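Local structure of ankyrin repeat domain-containing protein EMB506, chloroplastic (Arabidopsis thaliana, 6JD6) at residues L173-R176 against D177-P181; I217-Q220 against S221-R224; R239-K242 against D243-A247. The protein takes part in the first differentiation of proplastids during embryo development, is needed for normal leaf margins, and has scaffold activity for molecular condensates. All coordinates share one frame; numbering follows the deposited sequence.

Contact 1. Residues L173-R176 against D177-P181; sequences LQDR and DGAAP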
ATOM      1  N   LEU A 173      16.097  -1.061  -5.670  1.00 38.39           N
ATOM      2  CA  LEU A 173      15.948  -2.325  -4.952  1.00 38.68           C
ATOM      3  C   LEU A 173      14.733  -3.147  -5.371  1.00 37.01           C
ATOM      4  O   LEU A 173      13.609  -2.646  -5.407  1.00 36.16           O
ATOM      5  CB  LEU A 173      15.901  -2.076  -3.440  1.00 38.47           C
ATOM      6  CG  LEU A 173      17.201  -1.546  -2.832  1.00 41.83           C
ATOM      7  CD1 LEU A 173      17.019  -1.213  -1.354  1.00 42.10           C
ATOM      8  CD2 LEU A 173      18.317  -2.555  -3.028  1.00 41.17           C
ATOM      9  N   GLN A 174      14.965  -4.419  -5.674  1.00 36.86           N
ATOM     10  CA  GLN A 174      13.872  -5.341  -5.956  1.00 36.31           C
ATOM     11  C   GLN A 174      13.478  -6.076  -4.686  1.00 37.44           C
ATOM     12  O   GLN A 174      14.343  -6.509  -3.919  1.00 39.58           O
ATOM     13  CB  GLN A 174      14.290  -6.348  -7.030  1.00 35.15           C
ATOM     14  CG  GLN A 174      14.292  -5.786  -8.438  1.00 33.68           C
ATOM     15  CD  GLN A 174      14.949  -6.723  -9.420  1.00 36.04           C
ATOM     16  OE1 GLN A 174      16.171  -6.758  -9.522  1.00 41.35           O
ATOM     17  NE2 GLN A 174      14.146  -7.503 -10.136  1.00 34.03           N
ATOM     18  N   ASP A 175      12.178  -6.219  -4.453  1.00 34.67           N
ATOM     19  CA  ASP A 175      11.729  -6.945  -3.273  1.00 34.94           C
ATOM     20  C   ASP A 175      11.730  -8.457  -3.496  1.00 37.70           C
ATOM     21  O   ASP A 175      12.302  -8.952  -4.474  1.00 39.49           O
ATOM     22  CB  ASP A 175      10.371  -6.429  -2.751  1.00 32.93           C
ATOM     23  CG  ASP A 175       9.200  -6.721  -3.692  1.00 33.50           C
ATOM     24  OD1 ASP A 175       9.322  -7.546  -4.626  1.00 35.59           O
ATOM     25  OD2 ASP A 175       8.126  -6.118  -3.473  1.00 31.04           O
ATOM     26  N   ARG A 176      11.082  -9.173  -2.586  1.00 35.35           N
ATOM     27  CA  ARG A 176      11.060 -10.634  -2.586  1.00 34.02           C
ATOM     28  C   ARG A 176      10.492 -11.201  -3.883  1.00 33.16           C
ATOM     29  O   ARG A 176      10.895 -12.269  -4.337  1.00 34.23           O
ATOM     30  CB  ARG A 176      10.225 -11.121  -1.397  1.00 35.04           C
ATOM     31  CG  ARG A 176      10.056 -12.619  -1.318  1.00 40.77           C
ATOM     32  CD  ARG A 176       9.029 -12.998  -0.262  1.00 39.35           C
ATOM     33  NE  ARG A 176       8.878 -14.447  -0.182  1.00 41.77           N
ATOM     34  CZ  ARG A 176       8.139 -15.071   0.724  1.00 42.12           C
ATOM     35  NH1 ARG A 176       7.480 -14.370   1.639  1.00 41.02           N
ATOM     36  NH2 ARG A 176       8.062 -16.394   0.713  1.00 42.65           N
ATOM     37  N   ASP A 177       9.551 -10.474  -4.477  1.00 35.79           N
ATOM     38  CA  ASP A 177       8.906 -10.911  -5.708  1.00 34.91           C
ATOM     39  C   ASP A 177       9.646 -10.387  -6.944  1.00 35.13           C
ATOM     40  O   ASP A 177       9.194 -10.571  -8.075  1.00 34.26           O
ATOM     41  CB  ASP A 177       7.441 -10.454  -5.726  1.00 33.31           C
ATOM     42  CG  ASP A 177       6.640 -10.989  -4.536  1.00 36.78           C
ATOM     43  OD1 ASP A 177       6.764 -12.195  -4.223  1.00 35.96           O
ATOM     44  OD2 ASP A 177       5.890 -10.200  -3.912  1.00 34.90           O
ATOM     45  N   GLY A 178      10.789  -9.743  -6.723  1.00 35.69           N
ATOM     46  CA  GLY A 178      11.573  -9.184  -7.814  1.00 33.31           C
ATOM     47  C   GLY A 178      11.013  -7.858  -8.299  1.00 34.87           C
ATOM     48  O   GLY A 178      11.384  -7.367  -9.365  1.00 36.38           O
ATOM     49  N   ALA A 179      10.116  -7.272  -7.510  1.00 29.76           N
ATOM     50  CA  ALA A 179       9.461  -6.030  -7.895  1.00 30.83           C
ATOM     51  C   ALA A 179      10.217  -4.801  -7.391  1.00 33.89           C
ATOM     52  O   ALA A 179      10.561  -4.701  -6.207  1.00 31.13           O
ATOM     53  CB  ALA A 179       8.021  -6.007  -7.399  1.00 29.48           C
ATOM     54  N   ALA A 180      10.454  -3.866  -8.307  1.00 31.84           N
ATOM     55  CA  ALA A 180      11.165  -2.630  -8.007  1.00 32.87           C
ATOM     56  C   ALA A 180      10.161  -1.501  -7.779  1.00 31.33           C
ATOM     57  O   ALA A 180       8.986  -1.649  -8.107  1.00 30.36           O
ATOM     58  CB  ALA A 180      12.112  -2.287  -9.169  1.00 28.68           C
ATOM     59  N   PRO A 181      10.613  -0.369  -7.207  1.00 33.44           N
ATOM     60  CA  PRO A 181       9.729   0.796  -7.076  1.00 32.35           C
ATOM     61  C   PRO A 181       9.008   1.190  -8.376  1.00 32.40           C
ATOM     62  O   PRO A 181       7.840   1.577  -8.321  1.00 32.91           O
ATOM     63  CB  PRO A 181      10.694   1.902  -6.638  1.00 32.33           C
ATOM     64  CG  PRO A 181      11.696   1.174  -5.810  1.00 33.53           C
ATOM     65  CD  PRO A 181      11.892  -0.160  -6.500  1.00 32.36           C
TER
HETATM   66  O   HOH W   1       6.909  -8.370  -2.074  1.00 43.56           O

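Contact 2. Residues I217-Q220 against S221-R224; sequences IAVQ and SRNR. With SO4 (sulfate ion), chain C.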
ATOM      1  N   ILE A 217       2.969  -4.236 -16.884  1.00 28.94           N
ATOM      2  CA  ILE A 217       2.001  -3.761 -15.903  1.00 29.14           C
ATOM      3  C   ILE A 217       1.233  -2.533 -16.406  1.00 31.47           C
ATOM      4  O   ILE A 217       0.030  -2.409 -16.171  1.00 32.81           O
ATOM      5  CB  ILE A 217       2.680  -3.423 -14.556  1.00 29.26           C
ATOM      6  CG1 ILE A 217       3.497  -4.614 -14.055  1.00 29.66           C
ATOM      7  CG2 ILE A 217       1.637  -3.016 -13.517  1.00 25.80           C
ATOM      8  CD1 ILE A 217       4.256  -4.320 -12.771  1.00 30.66           C
ATOM      9  N   ALA A 218       1.928  -1.631 -17.095  1.00 31.07           N
ATOM     10  CA  ALA A 218       1.295  -0.433 -17.642  1.00 30.53           C
ATOM     11  C   ALA A 218       0.166  -0.802 -18.598  1.00 31.59           C
ATOM     12  O   ALA A 218      -0.948  -0.284 -18.500  1.00 31.04           O
ATOM     13  CB  ALA A 218       2.325   0.445 -18.346  1.00 30.36           C
ATOM     14  N   VAL A 219       0.465  -1.711 -19.517  1.00 31.40           N
ATOM     15  CA  VAL A 219      -0.528  -2.209 -20.460  1.00 31.28           C
ATOM     16  C   VAL A 219      -1.665  -2.964 -19.749  1.00 30.87           C
ATOM     17  O   VAL A 219      -2.834  -2.821 -20.105  1.00 31.17           O
ATOM     18  CB  VAL A 219       0.137  -3.093 -21.530  1.00 29.89           C
ATOM     19  CG1 VAL A 219      -0.898  -3.669 -22.465  1.00 28.12           C
ATOM     20  CG2 VAL A 219       1.166  -2.275 -22.314  1.00 29.89           C
ATOM     21  N   GLN A 220      -1.326  -3.751 -18.735  1.00 29.32           N
ATOM     22  CA  GLN A 220      -2.346  -4.440 -17.946  1.00 31.07           C
ATOM     23  C   GLN A 220      -3.304  -3.438 -17.293  1.00 31.12           C
ATOM     24  O   GLN A 220      -4.511  -3.683 -17.217  1.00 30.38           O
ATOM     25  CB  GLN A 220      -1.703  -5.316 -16.869  1.00 30.96           C
ATOM     26  CG  GLN A 220      -2.682  -6.247 -16.155  1.00 29.01           C
ATOM     27  CD  GLN A 220      -2.096  -6.851 -14.900  1.00 27.90           C
ATOM     28  OE1 GLN A 220      -1.601  -6.137 -14.027  1.00 30.19           O
ATOM     29  NE2 GLN A 220      -2.141  -8.173 -14.802  1.00 27.54           N
ATOM     30  N   SER A 221      -2.766  -2.307 -16.841  1.00 29.07           N
ATOM     31  CA  SER A 221      -3.579  -1.273 -16.200  1.00 30.23           C
ATOM     32  C   SER A 221      -4.390  -0.468 -17.217  1.00 32.29           C
ATOM     33  O   SER A 221      -5.227   0.351 -16.841  1.00 33.95           O
ATOM     34  CB  SER A 221      -2.701  -0.324 -15.376  1.00 29.85           C
ATOM     35  OG  SER A 221      -2.009   0.586 -16.217  1.00 30.01           O
ATOM     36  N   ARG A 222      -4.128  -0.714 -18.501  1.00 33.96           N
ATOM     37  CA  ARG A 222      -4.792  -0.037 -19.629  1.00 31.94           C
ATOM     38  C   ARG A 222      -4.463   1.451 -19.719  1.00 34.19           C
ATOM     39  O   ARG A 222      -5.132   2.196 -20.440  1.00 34.64           O
ATOM     40  CB  ARG A 222      -6.321  -0.235 -19.620  1.00 30.09           C
ATOM     41  CG  ARG A 222      -6.795  -1.640 -19.242  1.00 30.18           C
ATOM     42  CD  ARG A 222      -6.023  -2.707 -20.000  1.00 28.30           C
ATOM     43  NE  ARG A 222      -6.441  -2.841 -21.392  1.00 31.24           N
ATOM     44  CZ  ARG A 222      -5.785  -3.572 -22.287  1.00 30.75           C
ATOM     45  NH1 ARG A 222      -4.667  -4.195 -21.935  1.00 28.07           N
ATOM     46  NH2 ARG A 222      -6.234  -3.672 -23.530  1.00 29.18           N
ATOM     47  N   ASN A 223      -3.432   1.884 -19.002  1.00 31.42           N
ATOM     48  CA  ASN A 223      -3.093   3.304 -18.979  1.00 32.70           C
ATOM     49  C   ASN A 223      -2.231   3.749 -20.159  1.00 35.35           C
ATOM     50  O   ASN A 223      -1.047   3.410 -20.244  1.00 33.81           O
ATOM     51  CB  ASN A 223      -2.412   3.683 -17.665  1.00 34.71           C
ATOM     52  CG  ASN A 223      -2.394   5.181 -17.444  1.00 40.70           C
ATOM     53  OD1 ASN A 223      -1.524   5.888 -17.957  1.00 39.62           O
ATOM     54  ND2 ASN A 223      -3.375   5.679 -16.697  1.00 45.14           N
ATOM     55  N   ARG A 224      -2.833   4.522 -21.058  1.00 34.60           N
ATOM     56  CA  ARG A 224      -2.153   4.996 -22.255  1.00 35.91           C
ATOM     57  C   ARG A 224      -1.003   5.962 -21.958  1.00 35.61           C
ATOM     58  O   ARG A 224       0.070   5.850 -22.547  1.00 35.63           O
ATOM     59  CB  ARG A 224      -3.162   5.643 -23.212  1.00 39.57           C
ATOM     60  CG  ARG A 224      -4.157   4.650 -23.809  1.00 45.17           C
ATOM     61  CD  ARG A 224      -5.332   5.355 -24.478  1.00 50.42           C
ATOM     62  NE  ARG A 224      -6.166   6.065 -23.510  1.00 54.06           N
ATOM     63  CZ  ARG A 224      -7.291   6.705 -23.819  1.00 58.12           C
ATOM     64  NH1 ARG A 224      -7.719   6.724 -25.074  1.00 61.23           N
ATOM     65  NH2 ARG A 224      -7.987   7.323 -22.875  1.00 57.79           N
TER
HETATM   66  S   SO4 C 301      -5.329   6.903 -20.018  0.81 46.09           S
HETATM   67  O1  SO4 C 301      -6.358   7.790 -20.554  0.81 49.65           O
HETATM   68  O2  SO4 C 301      -4.018   7.536 -20.148  0.81 40.93           O
HETATM   69  O3  SO4 C 301      -5.588   6.645 -18.606  0.81 50.60           O
HETATM   70  O4  SO4 C 301      -5.371   5.637 -20.745  0.81 42.46           O

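Contact 3. Residues R239-K242 against D243-A247; sequences RRTK and DGKLA. With SO4 (sulfate ion), chain D.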
ATOM      1  N   ARG A 239      10.542  -7.487 -24.819  1.00 40.24           N
ATOM      2  CA  ARG A 239      10.819  -8.287 -23.631  1.00 43.00           C
ATOM      3  C   ARG A 239       9.597  -9.132 -23.273  1.00 39.11           C
ATOM      4  O   ARG A 239       8.496  -8.608 -23.093  1.00 37.03           O
ATOM      5  CB  ARG A 239      11.212  -7.393 -22.448  1.00 44.81           C
ATOM      6  CG  ARG A 239      11.415  -8.152 -21.145  1.00 47.27           C
ATOM      7  CD  ARG A 239      12.590  -9.117 -21.226  1.00 51.64           C
ATOM      8  NE  ARG A 239      12.485 -10.199 -20.246  1.00 53.54           N
ATOM      9  CZ  ARG A 239      13.226 -10.301 -19.144  1.00 51.50           C
ATOM     10  NH1 ARG A 239      14.146  -9.386 -18.867  1.00 49.78           N
ATOM     11  NH2 ARG A 239      13.053 -11.329 -18.321  1.00 48.09           N
ATOM     12  N   ARG A 240       9.794 -10.440 -23.174  1.00 36.69           N
ATOM     13  CA  ARG A 240       8.701 -11.356 -22.864  1.00 35.35           C
ATOM     14  C   ARG A 240       8.734 -11.835 -21.414  1.00 36.65           C
ATOM     15  O   ARG A 240       9.800 -11.971 -20.813  1.00 38.93           O
ATOM     16  CB  ARG A 240       8.737 -12.559 -23.815  1.00 34.61           C
ATOM     17  CG  ARG A 240       8.342 -12.213 -25.243  1.00 34.63           C
ATOM     18  CD  ARG A 240       8.774 -13.274 -26.246  1.00 37.66           C
ATOM     19  NE  ARG A 240      10.226 -13.313 -26.408  1.00 39.38           N
ATOM     20  CZ  ARG A 240      10.854 -13.995 -27.361  1.00 41.28           C
ATOM     21  NH1 ARG A 240      10.158 -14.692 -28.251  1.00 38.97           N
ATOM     22  NH2 ARG A 240      12.181 -13.979 -27.427  1.00 42.14           N
ATOM     23  N   THR A 241       7.559 -12.102 -20.857  1.00 33.87           N
ATOM     24  CA  THR A 241       7.467 -12.717 -19.542  1.00 36.09           C
ATOM     25  C   THR A 241       8.017 -14.135 -19.628  1.00 42.68           C
ATOM     26  O   THR A 241       8.349 -14.614 -20.716  1.00 43.54           O
ATOM     27  CB  THR A 241       6.014 -12.762 -19.048  1.00 34.01           C
ATOM     28  OG1 THR A 241       5.245 -13.621 -19.899  1.00 34.87           O
ATOM     29  CG2 THR A 241       5.407 -11.376 -19.075  1.00 29.77           C
ATOM     30  N   LYS A 242       8.116 -14.811 -18.486  1.00 44.21           N
ATOM     31  CA  LYS A 242       8.679 -16.159 -18.459  1.00 47.98           C
ATOM     32  C   LYS A 242       7.847 -17.145 -19.280  1.00 48.16           C
ATOM     33  O   LYS A 242       8.380 -18.114 -19.817  1.00 52.48           O
ATOM     34  CB  LYS A 242       8.852 -16.655 -17.020  1.00 49.48           C
ATOM     35  CG  LYS A 242       9.955 -15.940 -16.257  1.00 50.50           C
ATOM     36  CD  LYS A 242      11.324 -16.270 -16.829  1.00 55.42           C
ATOM     37  CE  LYS A 242      12.420 -15.447 -16.166  1.00 56.82           C
ATOM     38  NZ  LYS A 242      13.775 -15.854 -16.643  1.00 58.48           N
ATOM     39  N   ASP A 243       6.546 -16.891 -19.388  1.00 46.17           N
ATOM     40  CA  ASP A 243       5.697 -17.718 -20.238  1.00 48.54           C
ATOM     41  C   ASP A 243       5.413 -17.080 -21.604  1.00 45.26           C
ATOM     42  O   ASP A 243       4.398 -17.371 -22.235  1.00 43.44           O
ATOM     43  CB  ASP A 243       4.402 -18.116 -19.521  1.00 52.42           C
ATOM     44  CG  ASP A 243       3.654 -16.931 -18.969  1.00 56.26           C
ATOM     45  OD1 ASP A 243       4.142 -15.793 -19.129  1.00 57.24           O
ATOM     46  OD2 ASP A 243       2.583 -17.139 -18.358  1.00 59.29           O
ATOM     47  N   GLY A 244       6.319 -16.210 -22.044  1.00 44.66           N
ATOM     48  CA  GLY A 244       6.374 -15.778 -23.434  1.00 40.81           C
ATOM     49  C   GLY A 244       5.456 -14.650 -23.868  1.00 38.65           C
ATOM     50  O   GLY A 244       5.266 -14.443 -25.062  1.00 38.77           O
ATOM     51  N   LYS A 245       4.896 -13.908 -22.917  1.00 36.63           N
ATOM     52  CA  LYS A 245       3.965 -12.832 -23.258  1.00 38.01           C
ATOM     53  C   LYS A 245       4.663 -11.500 -23.533  1.00 35.49           C
ATOM     54  O   LYS A 245       5.466 -11.033 -22.725  1.00 34.87           O
ATOM     55  CB  LYS A 245       2.951 -12.615 -22.136  1.00 39.92           C
ATOM     56  CG  LYS A 245       2.213 -13.855 -21.671  1.00 45.80           C
ATOM     57  CD  LYS A 245       1.461 -13.525 -20.381  1.00 51.46           C
ATOM     58  CE  LYS A 245       0.757 -14.735 -19.782  1.00 54.14           C
ATOM     59  NZ  LYS A 245       0.093 -14.361 -18.501  1.00 52.18           N
ATOM     60  N   LEU A 246       4.335 -10.892 -24.670  1.00 31.71           N
ATOM     61  CA  LEU A 246       4.737  -9.520 -24.965  1.00 31.60           C
ATOM     62  C   LEU A 246       3.721  -8.573 -24.355  1.00 32.33           C
ATOM     63  O   LEU A 246       2.588  -8.968 -24.092  1.00 32.51           O
ATOM     64  CB  LEU A 246       4.768  -9.288 -26.473  1.00 31.18           C
ATOM     65  CG  LEU A 246       5.879  -9.948 -27.288  1.00 32.48           C
ATOM     66  CD1 LEU A 246       5.593  -9.806 -28.781  1.00 33.36           C
ATOM     67  CD2 LEU A 246       7.222  -9.329 -26.937  1.00 32.83           C
ATOM     68  N   ALA A 247       4.116  -7.321 -24.139  1.00 34.03           N
ATOM     69  CA  ALA A 247       3.155  -6.291 -23.748  1.00 35.17           C
ATOM     70  C   ALA A 247       2.039  -6.215 -24.791  1.00 33.03           C
ATOM     71  O   ALA A 247       0.881  -5.973 -24.462  1.00 32.92           O
ATOM     72  CB  ALA A 247       3.843  -4.939 -23.596  1.00 35.79           C
TER
HETATM   73  S   SO4 D 302      15.900 -12.532 -15.846  0.79 58.44           S
HETATM   74  O1  SO4 D 302      15.876 -13.639 -16.799  0.79 57.68           O
HETATM   75  O2  SO4 D 302      16.753 -11.460 -16.348  0.79 62.93           O
HETATM   76  O3  SO4 D 302      16.426 -13.009 -14.570  0.79 59.75           O
HETATM   77  O4  SO4 D 302      14.549 -12.008 -15.665  0.79 55.11           O
HETATM   78  O   HOH W   2       6.921  -6.634 -24.092  1.00 34.03           O

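Contact 1. Residues L173-R176 against D177-P181
Asp175 and Gly178 are the ends of a type I beta turn, closed by Gly178 N donating to Asp175 O at 2.8 Å, and behind it Asp175 N gives a further backbone bond to Ala179 O, with the chain leaving nearly antiparallel to the way it came in. Gly178 takes a positive phi of 79°, a conformation that glycine adopts readily. The turn is filled by the carboxylate of Asp175. Its CG sits between the backbone N and the carbonyl carbon (chi1 68°), which folds the acid back over its own loop. There OD1 accepts two amide hydrogens from opposite faces of the carboxylate plane: Asp177 N at 2.9 Å and Ala179 N at 3.0 Å. The other oxygen, OD2, is held by Tyr184 OH and Gln146 NE2, so both ends of the buried carboxylate have partners; the donors around it would probably favour the charged form. On the outer side Gln174 runs along the returning arm of the hairpin. Its CG passes 3.4 Å from Gly178 O, and NE2 then bonds that same oxygen at 2.9 Å, almost straight (166°) and in the amide plane of the glutamine. Near the base, Pro181 CD lies 3.2 Å from Leu173 O, which also accepts from His150. Beyond the turn, Asp177 pairs through OD2 with a basic side chain on the chain of another protein, and Ala179 packs on an aromatic one there. A type I turn with an aspartate bonded into it forms the tip of the beta-hairpin loop (finger) that joins consecutive ankyrin repeats, here ANK 2 and ANK 3.

Contact 2. Residues I217-Q220 against S221-R224
Ser221 and Arg222 close the C-terminal end of helix 214-220 by taking up the carbonyls of its last turn. Ser221 N bonds Ile217 O at 2.9 Å, as along a helix, while the hydroxyl reaches back to the next carbonyl: OG, turned back over the helix end by a chi1 of 76°, donates to Ala218 O at 2.7 Å. That oxygen also receives a weak bond from Asn223 N. Val219 O is gripped twice by one residue, by Arg222 N and by Arg222 NH1, each at 2.9 Å, the two donors coming from opposite faces of the carbonyl plane. To get there the arginine folds back on itself, with bends at chi2 (-47°) and chi3 (-76°) that lay CD against Val219 O and bring NH1 beside Val219 CG1. Arg222 has a positive phi, and with it the helix ends in a Schellman motif; in the ankyrin fold this is the tight turn between the two antiparallel helices of a repeat, here ANK 4. NH1 also donates to Leu250 O, NH2 to Ala251 O and NE to Phe258 O, tying the turn to the following repeat. One residue on, Asn223 is the N-cap of helix 224-232, its OD1 accepting from Ile226 N. A sulfate ion, probably from the crystallisation liquor, sits at that helix start: its O4 accepts from Arg224 N at 2.8 Å and from Arg224 NE, and its O1 takes Arg224 NH2 at the edge of the guanidinium. Asp225 N also bonds the ion, while Arg224 NH1 forms a salt bridge with Asp262.

Contact 3. Residues R239-K242 against D243-A247
Thr241 and Gly244 bound a type I beta turn at the tip of the hairpin finger between ankyrin repeats ANK 4 and ANK 5, and the threonine side chain fills it. From CB, which lies 3.6 Å from Asp243 OD1, the two branches part. The methyl CG2 leans on the Lys245 side, 3.7 Å from Lys245 O. The hydroxyl OG1, brought over the loop by a chi1 of 65°, accepts from Lys245 N at 3.1 Å and donates to Asp243 OD1 at 2.6 Å, nearly along the C-O axis of that carboxylate oxygen. A valine here would lose both bonds, and would probably leave Lys245 N without its acceptor and the Asp243 carboxylate free to turn. Thr241 N completes the hairpin by bonding Lys245 O, which also accepts from His216. Lys245 NZ donates to the backbone of another protein and makes only a long ion pair with Asp243. Nearer the base of the finger, Arg240 and Leu246 lie side by side, CG against CD2 at 3.5 Å. A sulfate ion joins Lys242 and Arg239: its O1 takes Lys242 NZ, and its O4 meets Arg239 NH2 at 3.1 Å, in the guanidinium plane.

Overall arrangement
Contacts 1 and 3 are equivalent positions of the repeat, the finger tips that enter ANK 3 and ANK 5, with centres about 18 Å apart. In one the central acceptor is an aspartate and in the other a threonine whose hydroxyl also donates to a neighbouring acid. Contact 2 belongs to the helical layer, at the turn inside ANK 4; its centre lies about 19 Å from that of contact 1 and about 15 Å from that of contact 3. It touches contact 3, where Val219 CG1 packs 3.5 Å from Ala247 O at the start of helix 247-252. Contact 1 stays about 7 Å from contact 2 at the nearest atoms. All three lie within reach of another protein chain, which binds across several repeats.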